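Local coordinates for protein cysteine synthase (PDB 6AHI) that uses pyridoxal 5'-phosphate to make L-cysteine and acetate from O-acetyl-L-serine and hydrogen sulfide, and also has cystathionine beta-synthase activity, at residues Tyr191-Glu194 and Ala198-Leu201; Thr173-Gly178 and Ala186-Tyr191; Ala31-Leu36 and Gln166-Asn171; Gly240-Ser245 and Ala279-Glu284. All blocks are in the same frame, centred on the assembly; numbering follows the deposited sequence.

Interaction 1 (Tyr191-Glu194 and Ala198-Leu201)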
loop_
_atom_site.group_PDB
_atom_site.type_symbol
_atom_site.label_atom_id
_atom_site.label_comp_id
_atom_site.label_asym_id
_atom_site.label_seq_id
_atom_site.Cartn_x
_atom_site.Cartn_y
_atom_site.Cartn_z
ATOM N N TYR A 191 7.695 22.163 14.794
ATOM C CA TYR A 191 8.999 21.489 14.991
ATOM C C TYR A 191 10.074 22.021 14.030
ATOM O O TYR A 191 11.199 22.277 14.455
ATOM C CB TYR A 191 8.883 19.981 14.798
ATOM C CG TYR A 191 10.156 19.244 15.136
ATOM C CD1 TYR A 191 10.454 18.864 16.438
ATOM C CD2 TYR A 191 11.087 18.979 14.158
ATOM C CE1 TYR A 191 11.632 18.208 16.746
ATOM C CE2 TYR A 191 12.273 18.326 14.445
ATOM C CZ TYR A 191 12.530 17.913 15.733
ATOM O OH TYR A 191 13.687 17.245 16.006
ATOM N N LEU A 192 9.728 22.181 12.755
ATOM C CA LEU A 192 10.666 22.691 11.735
ATOM C C LEU A 192 11.086 24.135 12.050
ATOM O O LEU A 192 12.270 24.491 11.915
ATOM C CB LEU A 192 10.029 22.590 10.354
ATOM C CG LEU A 192 9.795 21.171 9.828
ATOM C CD1 LEU A 192 9.109 21.203 8.492
ATOM C CD2 LEU A 192 11.083 20.372 9.688
ATOM N N LYS A 193 10.115 24.962 12.485
ATOM C CA LYS A 193 10.402 26.348 12.804
ATOM C C LYS A 193 11.382 26.456 13.960
ATOM O O LYS A 193 12.160 27.385 13.996
ATOM C CB LYS A 193 9.121 27.102 13.178
ATOM C CG LYS A 193 8.507 27.843 12.010
ATOM C CD LYS A 193 9.280 29.099 11.649
ATOM C CE LYS A 193 8.645 29.851 10.501
ATOM N NZ LYS A 193 9.561 30.883 9.944
ATOM N N GLU A 194 11.273 25.554 14.935
ATOM C CA GLU A 194 12.195 25.542 16.075
ATOM C C GLU A 194 13.628 25.269 15.609
ATOM O O GLU A 194 14.555 25.873 16.138
ATOM C CB GLU A 194 11.800 24.492 17.121
ATOM C CG GLU A 194 10.585 24.882 17.944
ATOM C CD GLU A 194 10.019 23.781 18.826
ATOM O OE1 GLU A 194 10.640 22.686 18.891
ATOM O OE2 GLU A 194 8.964 24.023 19.462
ATOM N N ALA A 198 14.346 30.186 9.695
ATOM C CA ALA A 198 14.112 30.864 8.418
ATOM C C ALA A 198 13.103 30.135 7.512
ATOM O O ALA A 198 12.845 30.616 6.437
ATOM C CB ALA A 198 15.434 31.006 7.691
ATOM N N ILE A 199 12.609 28.952 7.883
ATOM C CA ILE A 199 11.804 28.173 6.919
ATOM C C ILE A 199 10.483 28.909 6.620
ATOM O O ILE A 199 9.871 29.519 7.487
ATOM C CB ILE A 199 11.568 26.745 7.421
ATOM C CG1 ILE A 199 11.134 25.797 6.302
ATOM C CG2 ILE A 199 10.593 26.754 8.590
ATOM C CD1 ILE A 199 11.020 24.356 6.753
ATOM N N ARG A 200 10.059 28.829 5.367
ATOM C CA ARG A 200 8.762 29.335 4.917
ATOM C C ARG A 200 7.712 28.237 5.143
ATOM O O ARG A 200 7.973 27.054 5.007
ATOM C CB ARG A 200 8.826 29.762 3.436
ATOM C CG ARG A 200 9.593 31.054 3.187
ATOM C CD ARG A 200 9.878 31.321 1.722
ATOM N NE ARG A 200 8.697 31.172 0.872
ATOM C CZ ARG A 200 7.741 32.084 0.677
ATOM N NH1 ARG A 200 7.764 33.241 1.320
ATOM N NH2 ARG A 200 6.738 31.812 -0.152
ATOM N N LEU A 201 6.502 28.653 5.492
ATOM C CA LEU A 201 5.393 27.745 5.740
ATOM C C LEU A 201 4.225 28.098 4.807
ATOM O O LEU A 201 3.704 29.219 4.890
ATOM C CB LEU A 201 4.918 27.905 7.184
ATOM C CG LEU A 201 5.935 27.610 8.284
ATOM C CD1 LEU A 201 5.285 27.800 9.641
ATOM C CD2 LEU A 201 6.476 26.195 8.156
#
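Ala198 lies at the edge of the contact, its backbone carbonyl carbon 4.4 Å from Lys193 NZ. Of this segment, Ile199 makes the most contact. Its CD1 packs against Leu192, 4.1 Å from Leu192 CD1 and equally near Leu192 CB; CG1 stands anti to the backbone N (chi1 -162°), which sends this longer branch to Leu192 and leaves CG2 for the lysine. Lys193 bends at chi2 (-75°) and then runs straight over that methyl, Lys193 CD lying 4.1 Å from Ile199 CG2. The ammonium reaches the carbonyl of the same residue, Lys193 NZ to Ile199 O being 2.8 Å, in the carbonyl plane with a C=O...N angle of 156°. Arg200 starts away from the helix and forms a salt bridge with Glu278. Leu201 faces the helix again and adds a second apolar neighbour to the lysine stem, Leu201 CD1 lying 4.0 Å from Lys193 CG. Phe175 of the neighbouring strand packs against Leu192, Ile199 and Leu201 alike. Lys193 NZ also bonds to Pro197 O, so two backbone acceptors share one ammonium: the lysine fastens the turn by its charged tip while its methylene groups join the apolar packing.

Interaction 2 (Thr173-Gly178 and Ala186-Tyr191)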
loop_
_atom_site.group_PDB
_atom_site.type_symbol
_atom_site.label_atom_id
_atom_site.label_comp_id
_atom_site.label_asym_id
_atom_site.label_seq_id
_atom_site.Cartn_x
_atom_site.Cartn_y
_atom_site.Cartn_z
ATOM N N THR A 173 14.150 25.183 2.802
ATOM C CA THR A 173 13.784 26.537 2.513
ATOM C C THR A 173 12.297 26.752 2.851
ATOM O O THR A 173 11.906 27.821 3.341
ATOM C CB THR A 173 14.018 26.858 1.031
ATOM O OG1 THR A 173 15.310 26.377 0.636
ATOM C CG2 THR A 173 13.881 28.333 0.744
ATOM N N SER A 174 11.485 25.733 2.577
ATOM C CA SER A 174 10.057 25.839 2.683
ATOM C C SER A 174 9.445 24.470 3.033
ATOM O O SER A 174 9.937 23.404 2.637
ATOM C CB SER A 174 9.500 26.394 1.382
ATOM O OG SER A 174 8.077 26.559 1.500
ATOM N N PHE A 175 8.310 24.536 3.745
ATOM C CA PHE A 175 7.447 23.432 4.077
ATOM C C PHE A 175 6.045 23.744 3.549
ATOM O O PHE A 175 5.445 24.748 3.893
ATOM C CB PHE A 175 7.417 23.185 5.580
ATOM C CG PHE A 175 6.445 22.126 6.045
ATOM C CD1 PHE A 175 6.423 20.879 5.435
ATOM C CD2 PHE A 175 5.544 22.376 7.076
ATOM C CE1 PHE A 175 5.543 19.899 5.860
ATOM C CE2 PHE A 175 4.665 21.391 7.492
ATOM C CZ PHE A 175 4.664 20.157 6.890
ATOM N N VAL A 176 5.562 22.862 2.682
ATOM C CA VAL A 176 4.327 22.998 1.981
ATOM C C VAL A 176 3.490 21.763 2.294
ATOM O O VAL A 176 3.940 20.657 1.978
ATOM C CB VAL A 176 4.586 23.084 0.463
ATOM C CG1 VAL A 176 3.286 23.164 -0.318
ATOM C CG2 VAL A 176 5.520 24.243 0.121
ATOM N N ALA A 177 2.283 21.939 2.862
ATOM C CA ALA A 177 1.482 20.776 3.233
ATOM C C ALA A 177 -0.011 21.111 3.176
ATOM O O ALA A 177 -0.406 22.248 3.491
ATOM C CB ALA A 177 1.864 20.286 4.612
ATOM N N GLY A 178 -0.796 20.126 2.749
ATOM C CA GLY A 178 -2.248 20.201 2.738
ATOM C C GLY A 178 -2.816 20.318 4.150
ATOM O O GLY A 178 -2.262 19.768 5.114
ATOM N N ALA A 186 0.419 21.995 11.170
ATOM C CA ALA A 186 0.752 22.772 12.348
ATOM C C ALA A 186 1.820 22.086 13.208
ATOM O O ALA A 186 2.695 22.756 13.757
ATOM C CB ALA A 186 -0.489 23.041 13.181
ATOM N N GLY A 187 1.690 20.775 13.401
ATOM C CA GLY A 187 2.611 20.012 14.240
ATOM C C GLY A 187 4.026 19.976 13.661
ATOM O O GLY A 187 5.037 20.211 14.364
ATOM N N THR A 188 4.085 19.687 12.372
ATOM C CA THR A 188 5.311 19.573 11.635
ATOM C C THR A 188 5.953 20.959 11.535
ATOM O O THR A 188 7.154 21.085 11.763
ATOM C CB THR A 188 5.096 18.947 10.257
ATOM O OG1 THR A 188 4.399 17.721 10.412
ATOM C CG2 THR A 188 6.395 18.662 9.528
ATOM N N ALA A 189 5.148 21.987 11.229
ATOM C CA ALA A 189 5.651 23.330 11.063
ATOM C C ALA A 189 6.287 23.840 12.357
ATOM O O ALA A 189 7.339 24.509 12.328
ATOM C CB ALA A 189 4.563 24.254 10.595
ATOM N N ARG A 190 5.636 23.559 13.482
ATOM C CA ARG A 190 6.143 24.017 14.798
ATOM C C ARG A 190 7.539 23.452 15.022
ATOM O O ARG A 190 8.416 24.182 15.399
ATOM C CB ARG A 190 5.235 23.524 15.923
ATOM C CG ARG A 190 5.703 23.928 17.312
ATOM C CD ARG A 190 4.801 23.499 18.452
ATOM N NE ARG A 190 3.487 23.060 18.013
ATOM C CZ ARG A 190 2.687 23.725 17.180
ATOM N NH2 ARG A 190 1.772 23.104 16.471
ATOM N N TYR A 191 7.695 22.163 14.794
ATOM C CA TYR A 191 8.999 21.489 14.991
ATOM C C TYR A 191 10.074 22.021 14.030
ATOM O O TYR A 191 11.199 22.277 14.455
ATOM C CB TYR A 191 8.883 19.981 14.798
ATOM C CG TYR A 191 10.156 19.244 15.136
ATOM C CD1 TYR A 191 10.454 18.864 16.438
ATOM C CD2 TYR A 191 11.087 18.979 14.158
ATOM C CE1 TYR A 191 11.632 18.208 16.746
ATOM C CE2 TYR A 191 12.273 18.326 14.445
ATOM C CZ TYR A 191 12.530 17.913 15.733
ATOM O OH TYR A 191 13.687 17.245 16.006
#
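Thr188 OG1 is gripped from within its own helix, by a hydrogen bond to the backbone O of Thr184, and this leaves the methyl branch to meet the sheet. With OG1 beside the backbone N (chi1 -53°), CG2 lies anti to that N and is carried to the outer end of the Phe175 ring. There Thr188 CG2 stands 3.5 Å from Phe175 CZ, and the branching carbon follows, Thr188 CB lying 3.6 Å from Phe175 CZ. The two side chains cross at about a right angle, and the methyl comes to the ring obliquely. One residue on, Ala189 N is 3.8 Å from Phe175 CE2, while the methyl Ala189 CB lies 4.1 Å from Phe175 CD2. The ring atoms CD2, CE2 and CZ thus meet Thr188 and Ala189. All three residues are buried, and Leu160 and Tyr156 also pack on Thr188. Phe175 belongs to the strand and Thr188 to the helix of a beta-alpha-beta unit completed by strand 200-206. The loop and first helical residues between them include Gly180 to Thr184, which by similarity bind pyridoxal 5'-phosphate, an arrangement characteristic of the cofactor-binding glycine-rich loop and helix start of this family.

Interaction 3 (Ala31-Leu36 and Gln166-Asn171)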
loop_
_atom_site.group_PDB
_atom_site.type_symbol
_atom_site.label_atom_id
_atom_site.label_comp_id
_atom_site.label_asym_id
_atom_site.label_seq_id
_atom_site.Cartn_x
_atom_site.Cartn_y
_atom_site.Cartn_z
ATOM N N ALA A 31 15.221 21.435 -5.325
ATOM C CA ALA A 31 14.618 20.126 -5.208
ATOM C C ALA A 31 13.324 20.222 -4.400
ATOM O O ALA A 31 13.203 21.086 -3.501
ATOM C CB ALA A 31 15.552 19.152 -4.535
ATOM N N ILE A 32 12.429 19.273 -4.673
ATOM C CA ILE A 32 11.280 19.021 -3.843
ATOM C C ILE A 32 11.477 17.633 -3.228
ATOM O O ILE A 32 11.676 16.658 -3.928
ATOM C CB ILE A 32 9.953 19.130 -4.627
ATOM C CG1 ILE A 32 9.727 20.535 -5.193
ATOM C CG2 ILE A 32 8.783 18.689 -3.746
ATOM C CD1 ILE A 32 8.585 20.622 -6.159
ATOM N N TYR A 33 11.298 17.576 -1.912
ATOM C CA TYR A 33 11.286 16.340 -1.173
ATOM C C TYR A 33 9.859 16.061 -0.701
ATOM O O TYR A 33 9.325 16.830 0.033
ATOM C CB TYR A 33 12.198 16.438 0.034
ATOM C CG TYR A 33 13.620 16.686 -0.338
ATOM C CD1 TYR A 33 14.444 15.635 -0.676
ATOM C CD2 TYR A 33 14.141 17.961 -0.389
ATOM C CE1 TYR A 33 15.779 15.833 -0.978
ATOM C CE2 TYR A 33 15.474 18.181 -0.740
ATOM C CZ TYR A 33 16.299 17.112 -1.015
ATOM O OH TYR A 33 17.625 17.317 -1.342
ATOM N N ALA A 34 9.338 14.899 -1.068
ATOM C CA ALA A 34 8.049 14.471 -0.632
ATOM C C ALA A 34 8.214 13.298 0.311
ATOM O O ALA A 34 8.716 12.224 -0.057
ATOM C CB ALA A 34 7.168 14.079 -1.782
ATOM N N LYS A 35 7.743 13.518 1.535
ATOM C CA LYS A 35 7.664 12.465 2.498
ATOM C C LYS A 35 6.492 11.550 2.135
ATOM O O LYS A 35 5.368 12.013 2.028
ATOM C CB LYS A 35 7.567 13.118 3.872
ATOM C CG LYS A 35 7.585 12.141 5.017
ATOM C CD LYS A 35 8.902 11.516 5.238
ATOM C CE LYS A 35 9.017 11.020 6.660
ATOM N NZ LYS A 35 10.049 9.980 6.768
ATOM N N LEU A 36 6.786 10.261 1.911
ATOM C CA LEU A 36 5.842 9.303 1.362
ATOM C C LEU A 36 5.072 8.572 2.483
ATOM O O LEU A 36 5.268 7.362 2.702
ATOM C CB LEU A 36 6.598 8.299 0.485
ATOM C CG LEU A 36 7.395 8.907 -0.667
ATOM C CD1 LEU A 36 7.919 7.802 -1.569
ATOM C CD2 LEU A 36 6.530 9.900 -1.434
ATOM N N GLN A 166 15.964 14.180 10.654
ATOM C CA GLN A 166 17.015 13.123 10.656
ATOM C C GLN A 166 17.431 12.762 9.228
ATOM O O GLN A 166 18.589 12.553 8.986
ATOM C CB GLN A 166 16.543 11.841 11.332
ATOM C CG GLN A 166 16.488 11.943 12.843
ATOM C CD GLN A 166 16.109 10.627 13.478
ATOM O OE1 GLN A 166 16.338 9.548 12.918
ATOM N NE2 GLN A 166 15.519 10.714 14.662
ATOM N N GLU A 167 16.474 12.672 8.294
ATOM C CA GLU A 167 16.742 12.253 6.909
ATOM C C GLU A 167 17.266 13.436 6.071
ATOM O O GLU A 167 18.085 13.250 5.185
ATOM C CB GLU A 167 15.483 11.790 6.159
ATOM C CG GLU A 167 14.772 10.558 6.690
ATOM C CD GLU A 167 13.416 10.300 6.022
ATOM O OE1 GLU A 167 12.484 11.096 6.314
ATOM O OE2 GLU A 167 13.304 9.317 5.178
ATOM N N LEU A 168 16.711 14.642 6.247
ATOM C CA LEU A 168 17.005 15.724 5.306
ATOM C C LEU A 168 17.902 16.805 5.892
ATOM O O LEU A 168 18.386 17.631 5.136
ATOM C CB LEU A 168 15.704 16.367 4.825
ATOM C CG LEU A 168 14.728 15.436 4.121
ATOM C CD1 LEU A 168 13.510 16.229 3.672
ATOM C CD2 LEU A 168 15.406 14.713 2.956
ATOM N N GLY A 169 18.101 16.824 7.211
ATOM C CA GLY A 169 18.852 17.898 7.862
ATOM C C GLY A 169 18.062 19.211 7.925
ATOM O O GLY A 169 16.804 19.238 7.786
ATOM N N THR A 170 18.790 20.318 8.070
ATOM C CA THR A 170 18.214 21.601 8.307
ATOM C C THR A 170 18.261 22.484 7.054
ATOM O O THR A 170 17.812 23.593 7.120
ATOM C CB THR A 170 18.889 22.299 9.494
ATOM O OG1 THR A 170 20.256 22.541 9.182
ATOM C CG2 THR A 170 18.774 21.514 10.788
ATOM N N ASN A 171 18.753 21.985 5.914
ATOM C CA ASN A 171 18.792 22.769 4.652
ATOM C C ASN A 171 17.435 22.648 3.941
ATOM O O ASN A 171 17.290 21.999 2.868
ATOM C CB ASN A 171 19.958 22.376 3.736
ATOM C CG ASN A 171 20.211 23.392 2.635
ATOM O OD1 ASN A 171 20.050 24.592 2.822
ATOM N ND2 ASN A 171 20.588 22.916 1.463
#
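Lys35 NZ and Glu167 OE1 form a salt bridge 2.7 Å long between strand 31-36 and the last turn of helix 160-168. The ammonium comes to the carboxylate from above its plane, 39° out of it, and favours one oxygen: Glu167 OE2 remains 3.7 Å from Lys35 NZ. The lysine side chain leaves the strand with CG anti to the backbone N and bends at chi2 (71°), after which it extends to meet the glutamate at about a right angle. Lys35 NZ has further acceptors in Glu163 OE2, one helical turn before Glu167, which makes a second salt bridge, and in the backbone O of Thr14. This buried ammonium is therefore met by two carboxylates and a carbonyl, surroundings that would be expected to favour its charged form. The lysine, in turn, would partly offset the two neighbouring negative charges. The apolar half of the contact lies two residues back along the strand. Leu168 CD2 sits over one face of the Tyr33 ring, 4.3 Å from its centroid and 27° off the normal, a CH-pi contact. The other methyl reaches the root of the ring, with Leu168 CD1 3.9 Å from Tyr33 CB. The hydroxyl Tyr33 OH is hydrogen-bonded to Gln287 OE1 on the next strand. Strand 31-36 runs between strands 16-19 and 287-292 of the mixed sheet, Val16 touching Tyr33, Lys35 and Glu167, while Ile3 and Met2 of the second subunit pack on Leu168 and Glu167, so this helix end touches both the sheet and the second subunit.

Interaction 4 (Gly240-Ser245 and Ala279-Glu284)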
loop_
_atom_site.group_PDB
_atom_site.type_symbol
_atom_site.label_atom_id
_atom_site.label_comp_id
_atom_site.label_asym_id
_atom_site.label_seq_id
_atom_site.Cartn_x
_atom_site.Cartn_y
_atom_site.Cartn_z
ATOM N N GLY A 240 1.912 31.837 3.636
ATOM C CA GLY A 240 0.856 31.858 2.655
ATOM C C GLY A 240 0.089 30.556 2.599
ATOM O O GLY A 240 0.477 29.589 3.210
ATOM N N PHE A 241 -1.076 30.619 1.937
ATOM C CA PHE A 241 -1.878 29.487 1.552
ATOM C C PHE A 241 -1.915 29.434 0.031
ATOM O O PHE A 241 -1.888 30.469 -0.638
ATOM C CB PHE A 241 -3.297 29.581 2.105
ATOM C CG PHE A 241 -3.325 29.670 3.607
ATOM C CD1 PHE A 241 -3.046 28.567 4.387
ATOM C CD2 PHE A 241 -3.565 30.875 4.241
ATOM C CE1 PHE A 241 -3.014 28.668 5.769
ATOM C CE2 PHE A 241 -3.556 30.961 5.624
ATOM C CZ PHE A 241 -3.297 29.856 6.385
ATOM N N GLU A 242 -1.954 28.213 -0.501
ATOM C CA GLU A 242 -2.026 27.978 -1.910
ATOM C C GLU A 242 -3.365 27.269 -2.187
ATOM O O GLU A 242 -3.616 26.199 -1.600
ATOM C CB GLU A 242 -0.772 27.199 -2.318
ATOM C CG GLU A 242 -0.519 27.170 -3.810
ATOM C CD GLU A 242 -0.045 28.481 -4.432
ATOM O OE1 GLU A 242 1.041 28.941 -4.082
ATOM O OE2 GLU A 242 -0.796 29.045 -5.259
ATOM N N THR A 243 -4.198 27.862 -3.053
ATOM C CA THR A 243 -5.494 27.307 -3.443
ATOM C C THR A 243 -5.325 26.577 -4.770
ATOM O O THR A 243 -4.942 27.189 -5.755
ATOM C CB THR A 243 -6.583 28.377 -3.618
ATOM O OG1 THR A 243 -6.659 29.171 -2.442
ATOM C CG2 THR A 243 -7.948 27.791 -3.900
ATOM N N ILE A 244 -5.606 25.272 -4.771
ATOM C CA ILE A 244 -5.420 24.402 -5.940
ATOM C C ILE A 244 -6.789 23.983 -6.465
ATOM O O ILE A 244 -7.614 23.458 -5.737
ATOM C CB ILE A 244 -4.563 23.186 -5.554
ATOM C CG1 ILE A 244 -3.225 23.616 -4.952
ATOM C CG2 ILE A 244 -4.382 22.257 -6.734
ATOM C CD1 ILE A 244 -2.384 24.474 -5.854
ATOM N N SER A 245 -7.014 24.229 -7.751
ATOM C CA SER A 245 -8.238 23.758 -8.414
ATOM C C SER A 245 -8.233 22.228 -8.483
ATOM O O SER A 245 -7.176 21.594 -8.461
ATOM C CB SER A 245 -8.354 24.362 -9.769
ATOM O OG SER A 245 -7.343 23.877 -10.632
ATOM N N ALA A 279 8.536 26.103 -5.264
ATOM C CA ALA A 279 9.924 25.949 -5.768
ATOM C C ALA A 279 10.199 26.972 -6.884
ATOM O O ALA A 279 11.283 27.555 -6.940
ATOM C CB ALA A 279 10.193 24.553 -6.272
ATOM N N GLN A 280 9.185 27.218 -7.729
ATOM C CA GLN A 280 9.350 28.076 -8.891
ATOM C C GLN A 280 9.515 29.540 -8.480
ATOM O O GLN A 280 10.049 30.298 -9.272
ATOM C CB GLN A 280 8.188 27.894 -9.870
ATOM C CG GLN A 280 8.355 26.639 -10.718
ATOM C CD GLN A 280 7.123 26.305 -11.522
ATOM O OE1 GLN A 280 6.081 26.930 -11.375
ATOM N NE2 GLN A 280 7.248 25.330 -12.412
ATOM N N ARG A 281 9.071 29.934 -7.279
ATOM C CA ARG A 281 9.160 31.320 -6.850
ATOM C C ARG A 281 10.400 31.536 -5.970
ATOM O O ARG A 281 10.664 32.649 -5.602
ATOM C CB ARG A 281 7.880 31.783 -6.137
ATOM C CG ARG A 281 7.675 31.250 -4.720
ATOM C CD ARG A 281 6.516 31.863 -3.945
ATOM N NE ARG A 281 5.222 31.681 -4.595
ATOM C CZ ARG A 281 4.328 30.725 -4.322
ATOM N NH1 ARG A 281 4.447 29.948 -3.254
ATOM N NH2 ARG A 281 3.301 30.555 -5.132
ATOM N N LEU A 282 11.168 30.492 -5.654
ATOM C CA LEU A 282 12.327 30.628 -4.746
ATOM C C LEU A 282 13.634 30.613 -5.534
ATOM O O LEU A 282 13.675 30.087 -6.648
ATOM C CB LEU A 282 12.287 29.480 -3.738
ATOM C CG LEU A 282 11.159 29.513 -2.712
ATOM C CD1 LEU A 282 11.171 28.228 -1.902
ATOM C CD2 LEU A 282 11.271 30.718 -1.789
ATOM N N PRO A 283 14.747 31.151 -4.969
ATOM C CA PRO A 283 16.045 31.168 -5.660
ATOM C C PRO A 283 16.530 29.762 -6.037
ATOM O O PRO A 283 16.184 28.797 -5.361
ATOM C CB PRO A 283 17.029 31.724 -4.610
ATOM C CG PRO A 283 16.147 32.505 -3.641
ATOM C CD PRO A 283 14.815 31.793 -3.643
ATOM N N GLU A 284 17.376 29.652 -7.061
ATOM C CA GLU A 284 18.034 28.410 -7.367
ATOM C C GLU A 284 18.695 27.890 -6.088
ATOM O O GLU A 284 19.207 28.678 -5.311
ATOM C CB GLU A 284 19.102 28.621 -8.453
ATOM C CG GLU A 284 18.463 28.914 -9.800
ATOM C CD GLU A 284 19.413 29.170 -10.955
ATOM O OE1 GLU A 284 20.628 29.337 -10.710
ATOM O OE2 GLU A 284 18.920 29.215 -12.088
#
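Glu242 and Arg281 reach toward each other from opposite directions and join in a single salt bridge, Arg281 NH2 to Glu242 OE1 being 3.0 Å. Glu242 leaves strand 240-244 with CG anti to the backbone N, then folds at chi2 and presents OE1 to the arginine. Arg281, from the segment 279-284, uses a less common first torsion: chi1 is 74°, which places CG between the backbone N and the carbonyl carbon. The chain is extended about CB-CG and kinks at chi3, bringing the guanidinium edge to the carboxylate. The two flat groups are nearly coplanar, their planes 15° apart. OE1 accepts on its syn side, and the N-H...O angle of 159° makes the bond fairly straight. A single N-H makes the bond, not a pair: Arg281 NH1 stays 3.6 Å from Glu242 OE1, without a bond between them. That other nitrogen is committed to Glu278 OE1, three residues earlier in the chain, in a second salt bridge. Two acids therefore restrain the rotation of the guanidinium. The stems have neighbours of their own: Glu242 packs on Ala274, Lys277 and Ile202, and Arg281 on Arg200. The contact is small and lies at the surface, away from the cofactor residues. It ties one of the two edge strands of the mixed sheet to a helix packed on that sheet, a peripheral ion pair on the layered alpha/beta framework of this pyridoxal-phosphate enzyme family.

Overall arrangement
Interactions 1 and 2 are buried and build one beta-alpha-beta unit: both use helix 183-195 and share Tyr191, and backbone hydrogen bonds join Arg200 to Thr173 and Phe175. Interaction 2 is apolar across its segments, whereas interaction 1, at the end of the same helix, adds a lysine to the hydrocarbon packing. Interaction 3 is only partly buried and combines a salt bridge with a CH-pi contact beside the second subunit; interaction 4 is a surface ion pair whose arginine has a second acid partner. All four reach the same mixed sheet. Leu282 of interaction 4 touches Arg200, Thr173 and Ser174, and Ala279 meets Ile32 of interaction 3.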